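Long-range contact in aminotransferase class I and II (PDB 3OP7), which is probably a pyridoxal-phosphate-dependent aminotransferase that moves amino groups between amino acids and keto acids, its cofactor held as a Schiff base on a lysine: residues E11-A25 with L327-R339. Residues are numbered along the deposited sequence; the frame is centred on the assembly and turned at random. Where two conformers were deposited one is given.
Sequences EWLNVHENSAIYDIA and LQEHGVLLVPGNR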
loop_
_atom_site.group_PDB
_atom_site.type_symbol
_atom_site.label_atom_id
_atom_site.label_comp_id
_atom_site.label_asym_id
_atom_site.label_seq_id
_atom_site.Cartn_x
_atom_site.Cartn_y
_atom_site.Cartn_z
ATOM N N GLU A 11 -4.052 16.030 -6.060
ATOM C CA GLU A 11 -5.235 16.852 -5.947
ATOM C C GLU A 11 -5.532 17.475 -7.335
ATOM O O GLU A 11 -6.676 17.507 -7.790
ATOM C CB GLU A 11 -4.999 17.946 -4.890
ATOM C CG GLU A 11 -6.271 18.756 -4.513
ATOM C CD GLU A 11 -6.572 19.929 -5.463
ATOM O OE1 GLU A 11 -5.627 20.430 -6.125
ATOM O OE2 GLU A 11 -7.768 20.346 -5.565
ATOM N N TRP A 12 -4.486 17.961 -7.994
ATOM C CA TRP A 12 -4.649 18.545 -9.345
ATOM C C TRP A 12 -5.237 17.513 -10.311
ATOM O O TRP A 12 -6.232 17.807 -10.966
ATOM C CB TRP A 12 -3.303 19.024 -9.869
ATOM C CG TRP A 12 -3.331 19.426 -11.302
ATOM C CD1 TRP A 12 -2.901 18.685 -12.364
ATOM C CD2 TRP A 12 -3.748 20.685 -11.820
ATOM N NE1 TRP A 12 -3.070 19.412 -13.538
ATOM C CE2 TRP A 12 -3.595 20.638 -13.223
ATOM C CE3 TRP A 12 -4.300 21.828 -11.239
ATOM C CZ2 TRP A 12 -3.942 21.721 -14.050
ATOM C CZ3 TRP A 12 -4.626 22.907 -12.047
ATOM C CH2 TRP A 12 -4.464 22.834 -13.444
ATOM N N LEU A 13 -4.619 16.333 -10.376
ATOM C CA LEU A 13 -5.109 15.254 -11.245
ATOM C C LEU A 13 -6.519 14.791 -10.856
ATOM O O LEU A 13 -7.369 14.594 -11.746
ATOM C CB LEU A 13 -4.146 14.079 -11.307
ATOM C CG LEU A 13 -2.768 14.402 -11.883
ATOM C CD1 LEU A 13 -1.784 13.266 -11.775
ATOM C CD2 LEU A 13 -2.892 14.919 -13.369
ATOM N N ASN A 14 -6.793 14.607 -9.552
ATOM C CA ASN A 14 -8.152 14.244 -9.136
ATOM C C ASN A 14 -9.210 15.175 -9.736
ATOM O O ASN A 14 -10.255 14.725 -10.231
ATOM C CB ASN A 14 -8.308 14.287 -7.608
ATOM C CG ASN A 14 -7.661 13.121 -6.905
ATOM O OD1 ASN A 14 -7.337 12.091 -7.508
ATOM N ND2 ASN A 14 -7.454 13.279 -5.607
ATOM N N VAL A 15 -8.944 16.486 -9.691
ATOM C CA VAL A 15 -9.914 17.476 -10.149
ATOM C C VAL A 15 -10.007 17.529 -11.689
ATOM O O VAL A 15 -11.115 17.656 -12.227
ATOM C CB VAL A 15 -9.637 18.885 -9.585
ATOM C CG1 VAL A 15 -10.591 19.945 -10.203
ATOM C CG2 VAL A 15 -9.779 18.909 -8.083
ATOM N N HIS A 16 -8.888 17.364 -12.387
ATOM C CA HIS A 16 -8.818 17.732 -13.820
ATOM C C HIS A 16 -8.601 16.612 -14.831
ATOM O O HIS A 16 -8.822 16.827 -16.015
ATOM C CB HIS A 16 -7.746 18.822 -14.047
ATOM C CG HIS A 16 -8.004 20.066 -13.274
ATOM N ND1 HIS A 16 -9.108 20.863 -13.487
ATOM C CD2 HIS A 16 -7.306 20.645 -12.273
ATOM C CE1 HIS A 16 -9.080 21.876 -12.637
ATOM N NE2 HIS A 16 -7.998 21.759 -11.886
ATOM N N GLU A 17 -8.212 15.425 -14.387
ATOM C CA GLU A 17 -7.852 14.333 -15.308
ATOM C C GLU A 17 -9.027 13.951 -16.260
ATOM O O GLU A 17 -8.799 13.651 -17.444
ATOM C CB GLU A 17 -7.417 13.093 -14.525
ATOM C CG GLU A 17 -6.122 12.479 -14.989
ATOM C CD GLU A 17 -5.595 11.370 -14.012
ATOM O OE1 GLU A 17 -6.313 10.949 -13.051
ATOM O OE2 GLU A 17 -4.442 10.917 -14.222
ATOM N N ASN A 18 -10.262 14.025 -15.745
ATOM C CA ASN A 18 -11.466 13.695 -16.532
ATOM C C ASN A 18 -11.850 14.763 -17.544
ATOM O O ASN A 18 -12.741 14.548 -18.383
ATOM C CB ASN A 18 -12.666 13.492 -15.597
ATOM C CG ASN A 18 -12.619 12.173 -14.874
ATOM O OD1 ASN A 18 -11.721 11.362 -15.080
ATOM N ND2 ASN A 18 -13.629 11.935 -14.032
ATOM N N SER A 19 -11.252 15.941 -17.400
ATOM C CA SER A 19 -11.490 17.064 -18.302
ATOM C C SER A 19 -10.481 17.111 -19.450
ATOM O O SER A 19 -10.597 17.964 -20.339
ATOM C CB SER A 19 -11.418 18.381 -17.522
ATOM O OG SER A 19 -12.591 18.580 -16.753
ATOM N N ALA A 20 -9.494 16.216 -19.431
ATOM C CA ALA A 20 -8.395 16.245 -20.400
ATOM C C ALA A 20 -8.834 15.690 -21.769
ATOM O O ALA A 20 -9.349 14.569 -21.842
ATOM C CB ALA A 20 -7.235 15.438 -19.867
ATOM N N ILE A 21 -8.623 16.457 -22.833
ATOM C CA ILE A 21 -8.765 15.920 -24.205
ATOM C C ILE A 21 -7.403 15.357 -24.644
ATOM O O ILE A 21 -7.312 14.225 -25.141
ATOM C CB ILE A 21 -9.298 16.963 -25.188
ATOM C CG1 ILE A 21 -10.744 17.363 -24.808
ATOM C CG2 ILE A 21 -9.216 16.429 -26.623
ATOM C CD1 ILE A 21 -11.290 18.617 -25.519
ATOM N N TYR A 22 -6.348 16.130 -24.385
ATOM C CA TYR A 22 -4.961 15.750 -24.710
ATOM C C TYR A 22 -4.163 15.703 -23.412
ATOM O O TYR A 22 -3.726 16.718 -22.930
ATOM C CB TYR A 22 -4.356 16.769 -25.716
ATOM C CG TYR A 22 -5.247 16.915 -26.913
ATOM C CD1 TYR A 22 -5.493 15.820 -27.739
ATOM C CD2 TYR A 22 -5.912 18.115 -27.183
ATOM C CE1 TYR A 22 -6.355 15.925 -28.858
ATOM C CE2 TYR A 22 -6.786 18.228 -28.282
ATOM C CZ TYR A 22 -7.004 17.119 -29.115
ATOM O OH TYR A 22 -7.857 17.220 -30.199
ATOM N N ASP A 23 -3.986 14.513 -22.856
ATOM C CA ASP A 23 -3.355 14.363 -21.530
ATOM C C ASP A 23 -1.838 14.203 -21.667
ATOM O O ASP A 23 -1.365 13.142 -22.012
ATOM C CB ASP A 23 -3.953 13.177 -20.792
ATOM C CG ASP A 23 -3.442 13.064 -19.345
ATOM O OD1 ASP A 23 -2.389 13.647 -19.017
ATOM O OD2 ASP A 23 -4.113 12.408 -18.543
ATOM N N ILE A 24 -1.086 15.291 -21.468
ATOM C CA ILE A 24 0.380 15.232 -21.461
ATOM C C ILE A 24 0.886 15.568 -20.044
ATOM O O ILE A 24 1.924 16.216 -19.879
ATOM C CB ILE A 24 1.036 16.137 -22.549
ATOM C CG1 ILE A 24 0.539 17.578 -22.483
ATOM C CG2 ILE A 24 0.648 15.626 -23.928
ATOM C CD1 ILE A 24 1.208 18.565 -23.503
ATOM N N ALA A 25 0.135 15.103 -19.045
ATOM C CA ALA A 25 0.478 15.322 -17.641
ATOM C C ALA A 25 1.099 14.088 -17.012
ATOM O O ALA A 25 1.864 14.218 -16.064
ATOM C CB ALA A 25 -0.764 15.727 -16.837
ATOM N N LEU A 327 -6.438 24.103 -20.268
ATOM C CA LEU A 327 -7.332 22.954 -20.157
ATOM C C LEU A 327 -8.747 23.316 -20.634
ATOM O O LEU A 327 -9.316 22.601 -21.461
ATOM C CB LEU A 327 -7.349 22.422 -18.716
ATOM C CG LEU A 327 -8.261 21.230 -18.402
ATOM C CD1 LEU A 327 -7.813 20.022 -19.205
ATOM C CD2 LEU A 327 -8.217 20.904 -16.896
ATOM N N GLN A 328 -9.308 24.422 -20.142
ATOM C CA GLN A 328 -10.679 24.831 -20.466
ATOM C C GLN A 328 -10.823 25.146 -21.959
ATOM O O GLN A 328 -11.803 24.772 -22.608
ATOM C CB GLN A 328 -11.072 26.069 -19.640
ATOM C CG GLN A 328 -11.221 25.824 -18.128
ATOM C CD GLN A 328 -11.260 27.118 -17.321
ATOM O OE1 GLN A 328 -11.345 28.213 -17.876
ATOM N NE2 GLN A 328 -11.197 26.990 -16.002
ATOM N N GLU A 329 -9.836 25.855 -22.487
ATOM C CA GLU A 329 -9.886 26.330 -23.872
ATOM C C GLU A 329 -9.446 25.332 -24.963
ATOM O O GLU A 329 -9.949 25.413 -26.087
ATOM C CB GLU A 329 -9.069 27.615 -24.009
ATOM C CG GLU A 329 -9.672 28.771 -23.244
ATOM C CD GLU A 329 -9.041 30.112 -23.616
ATOM O OE1 GLU A 329 -8.609 30.279 -24.779
ATOM O OE2 GLU A 329 -8.976 30.997 -22.743
ATOM N N HIS A 330 -8.497 24.455 -24.662
ATOM C CA HIS A 330 -7.935 23.519 -25.660
ATOM C C HIS A 330 -7.898 22.069 -25.255
ATOM O O HIS A 330 -7.516 21.203 -26.060
ATOM C CB HIS A 330 -6.533 23.961 -26.050
ATOM C CG HIS A 330 -6.511 25.315 -26.669
ATOM N ND1 HIS A 330 -7.065 25.570 -27.904
ATOM C CD2 HIS A 330 -6.072 26.505 -26.201
ATOM C CE1 HIS A 330 -6.937 26.853 -28.180
ATOM N NE2 HIS A 330 -6.330 27.441 -27.166
ATOM N N GLY A 331 -8.281 21.791 -24.010
ATOM C CA GLY A 331 -8.324 20.443 -23.508
ATOM C C GLY A 331 -6.976 19.784 -23.242
ATOM O O GLY A 331 -6.930 18.577 -23.106
ATOM N N VAL A 332 -5.901 20.575 -23.146
ATOM C CA VAL A 332 -4.555 20.068 -22.921
ATOM C C VAL A 332 -4.249 20.080 -21.414
ATOM O O VAL A 332 -4.420 21.104 -20.736
ATOM C CB VAL A 332 -3.469 20.920 -23.674
ATOM C CG1 VAL A 332 -2.059 20.398 -23.393
ATOM C CG2 VAL A 332 -3.737 20.968 -25.187
ATOM N N LEU A 333 -3.853 18.941 -20.885
ATOM C CA LEU A 333 -3.554 18.846 -19.449
ATOM C C LEU A 333 -2.063 18.751 -19.225
ATOM O O LEU A 333 -1.392 17.886 -19.798
ATOM C CB LEU A 333 -4.264 17.667 -18.801
ATOM C CG LEU A 333 -4.171 17.592 -17.254
ATOM C CD1 LEU A 333 -4.989 18.712 -16.599
ATOM C CD2 LEU A 333 -4.598 16.225 -16.746
ATOM N N LEU A 334 -1.568 19.674 -18.386
ATOM C CA LEU A 334 -0.205 19.702 -17.885
ATOM C C LEU A 334 -0.332 19.719 -16.366
ATOM O O LEU A 334 -1.467 19.815 -15.841
ATOM C CB LEU A 334 0.482 21.007 -18.349
ATOM C CG LEU A 334 0.787 21.138 -19.849
ATOM C CD1 LEU A 334 1.126 22.582 -20.211
ATOM C CD2 LEU A 334 1.947 20.237 -20.186
ATOM N N VAL A 335 0.795 19.665 -15.655
ATOM C CA VAL A 335 0.799 19.922 -14.201
ATOM C C VAL A 335 1.545 21.235 -13.966
ATOM O O VAL A 335 2.704 21.356 -14.355
ATOM C CB VAL A 335 1.391 18.800 -13.378
ATOM C CG1 VAL A 335 1.252 19.141 -11.836
ATOM C CG2 VAL A 335 0.676 17.472 -13.727
ATOM N N PRO A 336 0.869 22.231 -13.371
ATOM C CA PRO A 336 1.550 23.524 -13.242
ATOM C C PRO A 336 2.620 23.518 -12.167
ATOM O O PRO A 336 2.506 22.760 -11.174
ATOM C CB PRO A 336 0.425 24.487 -12.843
ATOM C CG PRO A 336 -0.575 23.644 -12.151
ATOM C CD PRO A 336 -0.504 22.289 -12.842
ATOM N N GLY A 337 3.630 24.375 -12.361
ATOM C CA GLY A 337 4.842 24.347 -11.564
ATOM C C GLY A 337 4.687 24.682 -10.091
ATOM O O GLY A 337 5.486 24.224 -9.287
ATOM N N ASN A 338 3.679 25.478 -9.748
ATOM C CA ASN A 338 3.386 25.791 -8.345
ATOM C C ASN A 338 3.066 24.552 -7.525
ATOM O O ASN A 338 3.213 24.572 -6.307
ATOM C CB ASN A 338 2.226 26.788 -8.242
ATOM C CG ASN A 338 0.949 26.218 -8.821
ATOM O OD1 ASN A 338 0.933 25.841 -9.982
ATOM N ND2 ASN A 338 -0.104 26.128 -8.016
ATOM N N ARG A 339 2.632 23.469 -8.170
ATOM C CA ARG A 339 2.399 22.200 -7.462
ATOM C C ARG A 339 3.714 21.531 -7.012
ATOM O O ARG A 339 3.674 20.564 -6.215
ATOM C CB ARG A 339 1.576 21.230 -8.318
ATOM C CG ARG A 339 0.186 21.741 -8.739
ATOM C CD ARG A 339 -0.681 22.003 -7.526
ATOM N NE ARG A 339 -2.022 22.537 -7.770
ATOM C CZ ARG A 339 -3.148 22.018 -7.292
ATOM N NH1 ARG A 339 -3.132 20.883 -6.569
ATOM N NH2 ARG A 339 -4.293 22.638 -7.514
HETATM O O HOH W 1 -11.377 20.749 -21.223
#
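W12 lays its indole over P336, whose CD sits 3.6 Å from the centroid of the six-membered ring, close to the normal, in a CH-pi contact; the imidazole of H16 borders the opposite face. W12 CG lies anti to the backbone N (chi1 171°), which swings the indole off helix 8-16 and brings W12 NE1 to L334 O, a bent hydrogen bond of 2.8 Å in the carbonyl plane but tilted from the ring. At the other end of the indole, the guanidinium of R339 brings NH2 to the ring edge, its plane steeply inclined to the ring, while W12 CB lies over one guanidinium face. R339 NH1 and NH2 both converge on one carboxylate oxygen, E11 OE1, with R339 NH1 at 2.6 Å; the two flat groups are nearly coplanar, and E320 binds NE, which fixes the guanidinium further. L333 fills the middle: CD1 reaches W12 NE1 and H16 CB, whereas CD2 packs against L13 and A25 CB. L327 CD2 approaches H16 ND1 to 3.5 Å. Beyond, residues 22-23 and 332-333 pair as parallel strands. G331 O, just past the helix end, accepts from I21 N and Y22 N, the latter almost straight at 175°; Y22 O then takes L333 N, and L333 O takes I24 N at 3.1 Å. D23 OD1 closes an Asx turn onto A25 N. The N-terminal segment thus joins the C-terminal part of the chain through a short parallel beta pair, consistent with the small domain of fold-type I PLP-dependent aminotransferases, built from both chain ends.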